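Local structure of alpha-fucosidase (Bifidobacterium bifidum, 2EAB) at residues Gln367-Glu372 / Pro806-Gly811; Val452-Val457 / Gly491-Gly496. The protein cleaves alpha-1,2-linked L-fucose from glycans as a family 95 glycoside hydrolase, the piece described here being its catalytic part. All blocks are in the same frame, centred on the assembly; numbering follows the deposited sequence.

Contact 1 (Gln367-Glu372 / Pro806-Gly811); sequences QKRELE and PDAWAG
R369 meets W809 obliquely: CD1 of the indole sits over the rim of one guanidinium face, 3.4 Å from NE, the planes 62° apart. Its NH2 approaches the carbonyl of A808, 2.7 Å from the O atom, but the angle of 125° makes this a weak hydrogen bond. A water adds a second, indirect route: it lies at the guanidinium edge, accepts from R369 NE at 2.8 Å and donates to A808 O over a longer 3.3 Å. At the edge of the indole, W809 NE1 gives its hydrogen to E372 OE1 at 3.2 Å, on the syn side but tilted well out of the carboxylate plane. The two segments thereby join helix 365-386 of the catalytic (alpha/alpha)6 domain to a loop of the C-terminal beta domain, where a type I turn from P806 to W809 presents carbonyl and ring together. Arginine suits its place because a long chain, bent at chi2 (-56°), can point NH2 and, through the water, NE at the loop while NH1 turns back to E372. There OE1 is salt-bridged to R369 NH1 at 3.0 Å, the hydrogen bond in it being weak, while OE2 is held by the hydroxyls of Y742 and Y358. Y742 also meets the W809 ring.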
loop_
_atom_site.group_PDB
_atom_site.type_symbol
_atom_site.label_atom_id
_atom_site.label_comp_id
_atom_site.label_asym_id
_atom_site.label_seq_id
_atom_site.Cartn_x
_atom_site.Cartn_y
_atom_site.Cartn_z
ATOM N N GLN A 367 -3.269 -9.090 -26.537
ATOM C CA GLN A 367 -2.105 -8.399 -25.980
ATOM C C GLN A 367 -2.483 -7.314 -24.976
ATOM O O GLN A 367 -1.821 -7.166 -23.941
ATOM C CB GLN A 367 -1.238 -7.830 -27.099
ATOM C CG GLN A 367 -0.459 -8.903 -27.846
ATOM C CD GLN A 367 0.188 -8.398 -29.123
ATOM O OE1 GLN A 367 -0.122 -7.312 -29.607
ATOM N NE2 GLN A 367 1.091 -9.201 -29.681
ATOM N N LYS A 368 -3.543 -6.563 -25.266
ATOM C CA LYS A 368 -4.068 -5.600 -24.293
ATOM C C LYS A 368 -4.476 -6.310 -23.006
ATOM O O LYS A 368 -4.144 -5.860 -21.909
ATOM C CB LYS A 368 -5.250 -4.806 -24.854
ATOM C CG LYS A 368 -4.872 -3.773 -25.910
ATOM C CD LYS A 368 -6.036 -2.848 -26.232
ATOM C CE LYS A 368 -6.282 -1.834 -25.115
ATOM N NZ LYS A 368 -7.521 -1.050 -25.340
ATOM N N ARG A 369 -5.182 -7.429 -23.137
ATOM C CA ARG A 369 -5.573 -8.205 -21.966
ATOM C C ARG A 369 -4.360 -8.782 -21.241
ATOM O O ARG A 369 -4.364 -8.880 -20.014
ATOM C CB ARG A 369 -6.575 -9.303 -22.337
ATOM C CG ARG A 369 -7.862 -8.805 -23.014
ATOM C CD ARG A 369 -8.630 -7.748 -22.205
ATOM N NE ARG A 369 -9.660 -7.118 -23.036
ATOM C CZ ARG A 369 -9.610 -5.876 -23.521
ATOM N NH1 ARG A 369 -8.593 -5.068 -23.250
ATOM N NH2 ARG A 369 -10.603 -5.428 -24.274
ATOM N N GLU A 370 -3.318 -9.145 -21.988
ATOM C CA GLU A 370 -2.074 -9.597 -21.359
ATOM C C GLU A 370 -1.457 -8.517 -20.471
ATOM O O GLU A 370 -1.133 -8.785 -19.315
ATOM C CB GLU A 370 -1.051 -10.104 -22.381
ATOM C CG GLU A 370 0.255 -10.562 -21.717
ATOM C CD GLU A 370 1.269 -11.164 -22.674
ATOM O OE1 GLU A 370 0.957 -11.322 -23.875
ATOM O OE2 GLU A 370 2.387 -11.478 -22.216
ATOM N N LEU A 371 -1.300 -7.307 -21.000
ATOM C CA LEU A 371 -0.696 -6.235 -20.204
ATOM C C LEU A 371 -1.564 -5.864 -19.001
ATOM O O LEU A 371 -1.057 -5.693 -17.890
ATOM C CB LEU A 371 -0.378 -4.998 -21.052
ATOM C CG LEU A 371 0.484 -3.946 -20.337
ATOM C CD1 LEU A 371 1.842 -4.509 -19.927
ATOM C CD2 LEU A 371 0.664 -2.697 -21.178
ATOM N N GLU A 372 -2.873 -5.767 -19.215
ATOM C CA GLU A 372 -3.797 -5.415 -18.140
ATOM C C GLU A 372 -3.785 -6.452 -17.015
ATOM O O GLU A 372 -3.703 -6.097 -15.832
ATOM C CB GLU A 372 -5.206 -5.200 -18.703
ATOM C CG GLU A 372 -5.288 -3.962 -19.595
ATOM C CD GLU A 372 -6.409 -3.997 -20.621
ATOM O OE1 GLU A 372 -7.309 -4.868 -20.533
ATOM O OE2 GLU A 372 -6.385 -3.132 -21.525
ATOM N N PRO A 806 -16.251 -3.154 -17.431
ATOM C CA PRO A 806 -16.073 -2.416 -18.679
ATOM C C PRO A 806 -16.653 -3.162 -19.870
ATOM O O PRO A 806 -16.558 -4.389 -19.939
ATOM C CB PRO A 806 -14.547 -2.342 -18.832
ATOM C CG PRO A 806 -13.986 -2.701 -17.499
ATOM C CD PRO A 806 -14.967 -3.640 -16.897
ATOM N N ASP A 807 -17.231 -2.420 -20.810
ATOM C CA ASP A 807 -17.696 -3.012 -22.065
ATOM C C ASP A 807 -16.539 -3.663 -22.832
ATOM O O ASP A 807 -16.756 -4.591 -23.616
ATOM C CB ASP A 807 -18.397 -1.968 -22.942
ATOM C CG ASP A 807 -19.690 -1.444 -22.329
ATOM O OD1 ASP A 807 -20.230 -2.067 -21.390
ATOM O OD2 ASP A 807 -20.175 -0.391 -22.796
ATOM N N ALA A 808 -15.317 -3.185 -22.590
ATOM C CA ALA A 808 -14.108 -3.741 -23.202
ATOM C C ALA A 808 -13.859 -5.202 -22.811
ATOM O O ALA A 808 -13.180 -5.936 -23.535
ATOM C CB ALA A 808 -12.895 -2.886 -22.848
ATOM N N TRP A 809 -14.396 -5.615 -21.663
ATOM C CA TRP A 809 -14.257 -6.988 -21.192
ATOM C C TRP A 809 -15.611 -7.692 -21.288
ATOM O O TRP A 809 -16.289 -7.903 -20.282
ATOM C CB TRP A 809 -13.728 -7.030 -19.752
ATOM C CG TRP A 809 -12.414 -6.320 -19.509
ATOM C CD1 TRP A 809 -11.486 -5.930 -20.440
ATOM C CD2 TRP A 809 -11.872 -5.967 -18.235
ATOM N NE1 TRP A 809 -10.410 -5.333 -19.820
ATOM C CE2 TRP A 809 -10.622 -5.345 -18.465
ATOM C CE3 TRP A 809 -12.321 -6.116 -16.917
ATOM C CZ2 TRP A 809 -9.821 -4.866 -17.423
ATOM C CZ3 TRP A 809 -11.526 -5.638 -15.883
ATOM C CH2 TRP A 809 -10.288 -5.022 -16.144
ATOM N N ALA A 810 -15.998 -8.054 -22.511
ATOM C CA ALA A 810 -17.323 -8.620 -22.779
ATOM C C ALA A 810 -17.541 -9.967 -22.095
ATOM O O ALA A 810 -18.650 -10.287 -21.663
ATOM C CB ALA A 810 -17.551 -8.745 -24.283
ATOM N N GLY A 811 -16.473 -10.748 -22.006
ATOM C CA GLY A 811 -16.514 -12.055 -21.369
ATOM C C GLY A 811 -15.255 -12.295 -20.567
ATOM O O GLY A 811 -14.205 -11.717 -20.843
HETATM O O HOH W 1 -11.592 -8.707 -24.184
#

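Contact 2 (Val452-Val457 / Gly491-Gly496); sequences VKPGRV and GWTAPG
P454 and G491 bring their backbones close, with CA atoms 5.3 Å apart, and G455 and T493 follow at 5.6 Å, where the first turn of helix 452-463 passes a loop kinked by an inverse gamma turn centred on W492. The proline ring lies over G491, its CB 3.5 Å from the G491 O atom and its CG near the glycine CA. Glycine fits here twice over: its phi is positive, and a CB would run into P454 CB. Proline is well placed in a first helical turn, where its missing N-H costs little. T493 crosses the proline at about a right angle, chi1 55° setting OG1 between its own backbone N and carbonyl carbon, which turns the hydroxyl toward the P454 carbonyl and the water, while CG2 comes 4.1 Å from P454 CG. That water, 2.7 Å from T493 OG1, donates to P454 O at 2.8 Å and more weakly to G491 O; the same hydroxyl is hydrogen-bonded to T458. A valine here would probably leave this water and T458 without a hydroxyl partner. Helix and loop both belong to the catalytic domain, an (alpha/alpha)6 barrel in family 95; the contact sets a loop of that domain against the N-terminal turn of one of its helices.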
loop_
_atom_site.group_PDB
_atom_site.type_symbol
_atom_site.label_atom_id
_atom_site.label_comp_id
_atom_site.label_asym_id
_atom_site.label_seq_id
_atom_site.Cartn_x
_atom_site.Cartn_y
_atom_site.Cartn_z
ATOM N N VAL A 452 1.294 4.419 18.358
ATOM C CA VAL A 452 0.580 4.858 19.553
ATOM C C VAL A 452 1.503 5.514 20.581
ATOM O O VAL A 452 1.239 6.634 21.009
ATOM C CB VAL A 452 -0.288 3.735 20.162
ATOM C CG1 VAL A 452 -0.955 4.204 21.451
ATOM C CG2 VAL A 452 -1.339 3.273 19.149
ATOM N N LYS A 453 2.570 4.829 20.982
ATOM C CA LYS A 453 3.484 5.407 21.969
ATOM C C LYS A 453 4.118 6.737 21.526
ATOM O O LYS A 453 3.979 7.731 22.233
ATOM C CB LYS A 453 4.535 4.391 22.425
ATOM C CG LYS A 453 3.967 3.290 23.308
ATOM C CD LYS A 453 5.054 2.339 23.762
ATOM C CE LYS A 453 4.489 1.267 24.676
ATOM N NZ LYS A 453 5.555 0.338 25.128
ATOM N N PRO A 454 4.793 6.774 20.360
ATOM C CA PRO A 454 5.316 8.082 19.936
ATOM C C PRO A 454 4.201 9.097 19.668
ATOM O O PRO A 454 4.354 10.283 19.972
ATOM C CB PRO A 454 6.096 7.750 18.660
ATOM C CG PRO A 454 5.504 6.464 18.165
ATOM C CD PRO A 454 5.151 5.708 19.404
ATOM N N GLY A 455 3.073 8.624 19.148
ATOM C CA GLY A 455 1.954 9.498 18.820
ATOM C C GLY A 455 1.291 10.132 20.026
ATOM O O GLY A 455 0.681 11.195 19.907
ATOM N N ARG A 456 1.402 9.496 21.191
ATOM C CA ARG A 456 0.896 10.090 22.427
ATOM C C ARG A 456 1.707 11.331 22.810
ATOM O O ARG A 456 1.170 12.269 23.398
ATOM C CB ARG A 456 0.881 9.065 23.564
ATOM C CG ARG A 456 -0.275 8.084 23.473
ATOM C CD ARG A 456 -0.097 6.944 24.442
ATOM N NE ARG A 456 -1.239 6.039 24.456
ATOM C CZ ARG A 456 -1.282 4.909 25.156
ATOM N NH1 ARG A 456 -0.254 4.543 25.913
ATOM N NH2 ARG A 456 -2.366 4.150 25.114
ATOM N N VAL A 457 2.997 11.337 22.473
ATOM C CA VAL A 457 3.839 12.514 22.677
ATOM C C VAL A 457 3.345 13.650 21.780
ATOM O O VAL A 457 3.147 14.769 22.240
ATOM C CB VAL A 457 5.336 12.221 22.397
ATOM C CG1 VAL A 457 6.192 13.445 22.678
ATOM C CG2 VAL A 457 5.824 11.044 23.232
ATOM N N GLY A 491 8.939 6.330 14.737
ATOM C CA GLY A 491 7.958 7.133 15.461
ATOM C C GLY A 491 8.069 8.631 15.214
ATOM O O GLY A 491 7.913 9.432 16.141
ATOM N N TRP A 492 8.329 8.994 13.955
ATOM C CA TRP A 492 8.344 10.384 13.489
ATOM C C TRP A 492 6.894 10.820 13.254
ATOM O O TRP A 492 6.422 10.943 12.113
ATOM C CB TRP A 492 9.158 10.462 12.206
ATOM C CG TRP A 492 9.472 11.827 11.675
ATOM C CD1 TRP A 492 8.899 12.440 10.597
ATOM C CD2 TRP A 492 10.482 12.722 12.154
ATOM N NE1 TRP A 492 9.476 13.674 10.386
ATOM C CE2 TRP A 492 10.455 13.865 11.324
ATOM C CE3 TRP A 492 11.399 12.672 13.210
ATOM C CZ2 TRP A 492 11.318 14.941 11.512
ATOM C CZ3 TRP A 492 12.261 13.743 13.392
ATOM C CH2 TRP A 492 12.208 14.864 12.552
ATOM N N THR A 493 6.194 11.048 14.360
ATOM C CA THR A 493 4.760 11.306 14.341
ATOM C C THR A 493 4.444 12.792 14.417
ATOM O O THR A 493 3.286 13.187 14.279
ATOM C CB THR A 493 4.024 10.551 15.470
ATOM O OG1 THR A 493 4.613 10.875 16.735
ATOM C CG2 THR A 493 4.149 9.054 15.262
ATOM N N ALA A 494 5.471 13.618 14.612
ATOM C CA ALA A 494 5.282 15.063 14.557
ATOM C C ALA A 494 4.787 15.496 13.185
ATOM O O ALA A 494 5.029 14.816 12.187
ATOM C CB ALA A 494 6.576 15.772 14.865
ATOM N N PRO A 495 4.129 16.661 13.122
ATOM C CA PRO A 495 3.872 17.257 11.821
ATOM C C PRO A 495 5.188 17.766 11.229
ATOM O O PRO A 495 6.166 17.996 11.957
ATOM C CB PRO A 495 2.937 18.420 12.150
ATOM C CG PRO A 495 3.303 18.798 13.542
ATOM C CD PRO A 495 3.661 17.513 14.229
ATOM N N GLY A 496 5.200 17.955 9.912
ATOM C CA GLY A 496 6.386 18.415 9.211
ATOM C C GLY A 496 6.636 19.907 9.339
ATOM O O GLY A 496 5.881 20.638 9.987
HETATM O O HOH W 2 6.555 11.282 18.628
#

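Contacts 1 and 2 lie on opposite sides of the chain's centre, their own centres 45 Å apart and their nearest atoms about 34 Å apart, so they do not touch. Both segments of contact 2 lie between those of contact 1 in sequence: 367-372 comes first, then 452-457 and 491-496, and finally 806-811. Three of the four segments belong to the family 95 catalytic domain, on helix 365-386, helix 452-463 and the loop before helix 499-502. The fourth precedes strand 812-819 of the C-terminal sheet. Contact 1 thus joins two domains over a long sequence separation, whereas contact 2 ties together neighbouring parts of one domain.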